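Local coordinates for Anapc5 protein (Xenopus laevis, PDB 5BPZ) that is a subunit of the anaphase-promoting complex (APC/C), a ubiquitin ligase that controls the cell cycle, here represented by its all-helical N-terminal domain, at residues Leu152-Ser155 against Leu156-Tyr159. Numbering follows the deposited sequence.
Sequences LYTS and LQQY. With EDO (1,2-ethanediol), chain B.
Gln157 lies across the ring of Tyr153, one turn further along the same helix. Its CG sits over one ring face, offset toward the rim, in a CH-pi contact 4.2 Å from the Tyr153 centroid. Beyond CG the chain runs extended, and the amide crosses the ring obliquely, its NE2 end toward the hydroxyl and OE1 turned back toward Thr154. Gln157 CD comes within 3.5 Å of Tyr153 CE2, with the amide plane turned 30° from the ring. With CG anti to the backbone N (chi1 -179°), the Tyr153 ring runs beside the Gln157 chain. Both polar ends are held outside the helix: Tyr153 OH bonds Met98 O, and Gln157 NE2 bonds Ala99 O. Replacing Tyr153 with alanine takes away the ring, which would probably leave Gln157 CG without its aromatic face and Met98 O without this hydroxyl partner.

Apolar contact is looser, with Leu156 CD2 4.2 Å from Tyr153 CD1. Leu103 and Met106 of helix 103-114 also touch Tyr153.

The backbone is regular alpha-helix, part of helix 146-164 in this all-helical domain. Four successive bonds run through it, from N-H of residue i+4 to O of residue i. Gln158 N meets Thr154 O at 3.0 Å, nearly straight at 163° and in the carbonyl plane. Leu156 N to Leu152 O is more bent. Ser155 OG turns back to Lys151 O.

At Tyr159, O1 of a 1,2-ethanediol, probably from the crystallisation liquor, donates to Tyr159 O at 2.7 Å. The same O1 sits 3.2 Å above the Tyr159 ring plane, toward the rim. Tyr159 OH bonds Met71 O, while its side chain packs on Pro32, Tyr33 and Ser36 of helix 32-46.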
ATOM      1  N   LEU A 152       3.045  14.595  -0.501  1.00 55.37           N
ATOM      2  CA  LEU A 152       2.561  13.223  -0.352  1.00 50.45           C
ATOM      3  C   LEU A 152       3.583  12.383   0.421  1.00 51.93           C
ATOM      4  O   LEU A 152       3.197  11.623   1.315  1.00 47.89           O
ATOM      5  CB  LEU A 152       2.225  12.589  -1.712  1.00 49.52           C
ATOM      6  CG  LEU A 152       1.777  11.120  -1.709  1.00 50.06           C
ATOM      7  CD1 LEU A 152       0.471  10.924  -0.926  1.00 48.26           C
ATOM      8  CD2 LEU A 152       1.682  10.586  -3.125  1.00 48.40           C
ATOM      9  N   TYR A 153       4.878  12.542   0.096  1.00 50.90           N
ATOM     10  CA  TYR A 153       5.952  11.828   0.781  1.00 50.26           C
ATOM     11  C   TYR A 153       6.082  12.256   2.245  1.00 54.48           C
ATOM     12  O   TYR A 153       6.308  11.394   3.093  1.00 52.49           O
ATOM     13  CB  TYR A 153       7.297  11.948   0.033  1.00 54.87           C
ATOM     14  CG  TYR A 153       8.414  11.190   0.720  1.00 55.75           C
ATOM     15  CD1 TYR A 153       8.401   9.798   0.788  1.00 55.35           C
ATOM     16  CD2 TYR A 153       9.440  11.866   1.379  1.00 58.21           C
ATOM     17  CE1 TYR A 153       9.393   9.096   1.467  1.00 55.79           C
ATOM     18  CE2 TYR A 153      10.439  11.174   2.064  1.00 58.42           C
ATOM     19  CZ  TYR A 153      10.403   9.790   2.116  1.00 61.34           C
ATOM     20  OH  TYR A 153      11.373   9.099   2.792  1.00 60.22           O
ATOM     21  N   THR A 154       5.919  13.564   2.549  1.00 53.46           N
ATOM     22  CA  THR A 154       5.991  14.047   3.937  1.00 53.69           C
ATOM     23  C   THR A 154       4.798  13.494   4.731  1.00 55.31           C
ATOM     24  O   THR A 154       4.986  13.007   5.848  1.00 52.97           O
ATOM     25  CB  THR A 154       6.180  15.578   4.038  1.00 65.91           C
ATOM     26  OG1 THR A 154       4.999  16.255   3.605  1.00 70.33           O
ATOM     27  CG2 THR A 154       7.415  16.085   3.277  1.00 65.81           C
ATOM     28  N   SER A 155       3.594  13.490   4.110  1.00 52.19           N
ATOM     29  CA  SER A 155       2.359  12.929   4.679  1.00 50.07           C
ATOM     30  C   SER A 155       2.555  11.455   5.018  1.00 49.89           C
ATOM     31  O   SER A 155       2.041  10.991   6.035  1.00 47.99           O
ATOM     32  CB  SER A 155       1.196  13.063   3.698  1.00 54.05           C
ATOM     33  OG  SER A 155       0.835  14.422   3.524  1.00 71.34           O
ATOM     34  N   LEU A 156       3.301  10.729   4.157  1.00 45.33           N
ATOM     35  CA  LEU A 156       3.608   9.313   4.317  1.00 42.45           C
ATOM     36  C   LEU A 156       4.524   9.089   5.513  1.00 44.06           C
ATOM     37  O   LEU A 156       4.312   8.142   6.277  1.00 41.82           O
ATOM     38  CB  LEU A 156       4.217   8.738   3.030  1.00 42.98           C
ATOM     39  CG  LEU A 156       4.667   7.274   3.073  1.00 46.56           C
ATOM     40  CD1 LEU A 156       3.479   6.318   3.114  1.00 44.86           C
ATOM     41  CD2 LEU A 156       5.567   6.973   1.917  1.00 52.53           C
ATOM     42  N   GLN A 157       5.546   9.943   5.658  1.00 42.41           N
ATOM     43  CA  GLN A 157       6.475   9.892   6.788  1.00 42.11           C
ATOM     44  C   GLN A 157       5.720  10.120   8.100  1.00 44.27           C
ATOM     45  O   GLN A 157       5.925   9.353   9.030  1.00 43.90           O
ATOM     46  CB  GLN A 157       7.589  10.915   6.623  1.00 46.37           C
ATOM     47  CG  GLN A 157       8.582  10.554   5.527  1.00 55.56           C
ATOM     48  CD  GLN A 157       9.643  11.611   5.418  1.00 61.01           C
ATOM     49  OE1 GLN A 157       9.354  12.791   5.205  1.00 59.09           O
ATOM     50  NE2 GLN A 157      10.895  11.212   5.569  1.00 48.31           N
ATOM     51  N   GLN A 158       4.800  11.118   8.148  1.00 41.22           N
ATOM     52  CA  GLN A 158       3.963  11.428   9.323  1.00 40.80           C
ATOM     53  C   GLN A 158       2.997  10.279   9.627  1.00 43.36           C
ATOM     54  O   GLN A 158       2.738   9.993  10.793  1.00 43.92           O
ATOM     55  CB  GLN A 158       3.156  12.720   9.107  1.00 44.66           C
ATOM     56  CG  GLN A 158       3.976  14.003   9.111  1.00 59.85           C
ATOM     57  CD  GLN A 158       3.148  15.211   8.725  1.00 90.30           C
ATOM     58  OE1 GLN A 158       2.583  15.299   7.623  1.00 86.34           O
ATOM     59  NE2 GLN A 158       3.095  16.196   9.610  1.00 89.41           N
ATOM     60  N   TYR A 159       2.445   9.650   8.574  1.00 38.48           N
ATOM     61  CA  TYR A 159       1.530   8.503   8.660  1.00 36.55           C
ATOM     62  C   TYR A 159       2.241   7.351   9.349  1.00 40.54           C
ATOM     63  O   TYR A 159       1.688   6.777  10.278  1.00 40.73           O
ATOM     64  CB  TYR A 159       1.076   8.083   7.249  1.00 35.75           C
ATOM     65  CG  TYR A 159       0.021   6.995   7.193  1.00 35.33           C
ATOM     66  CD1 TYR A 159      -1.291   7.250   7.585  1.00 37.21           C
ATOM     67  CD2 TYR A 159       0.299   5.755   6.615  1.00 34.46           C
ATOM     68  CE1 TYR A 159      -2.280   6.275   7.477  1.00 37.29           C
ATOM     69  CE2 TYR A 159      -0.693   4.783   6.470  1.00 34.71           C
ATOM     70  CZ  TYR A 159      -1.978   5.044   6.919  1.00 39.25           C
ATOM     71  OH  TYR A 159      -2.961   4.096   6.812  1.00 37.68           O
TER
HETATM   72  C1  EDO B 201      -1.046   6.044  11.917  1.00 47.09           C
HETATM   73  O1  EDO B 201      -0.878   5.947  10.526  1.00 42.96           O
HETATM   74  C2  EDO B 201      -1.010   4.680  12.600  1.00 48.88           C
HETATM   75  O2  EDO B 201      -1.320   4.820  13.958  1.00 53.14           O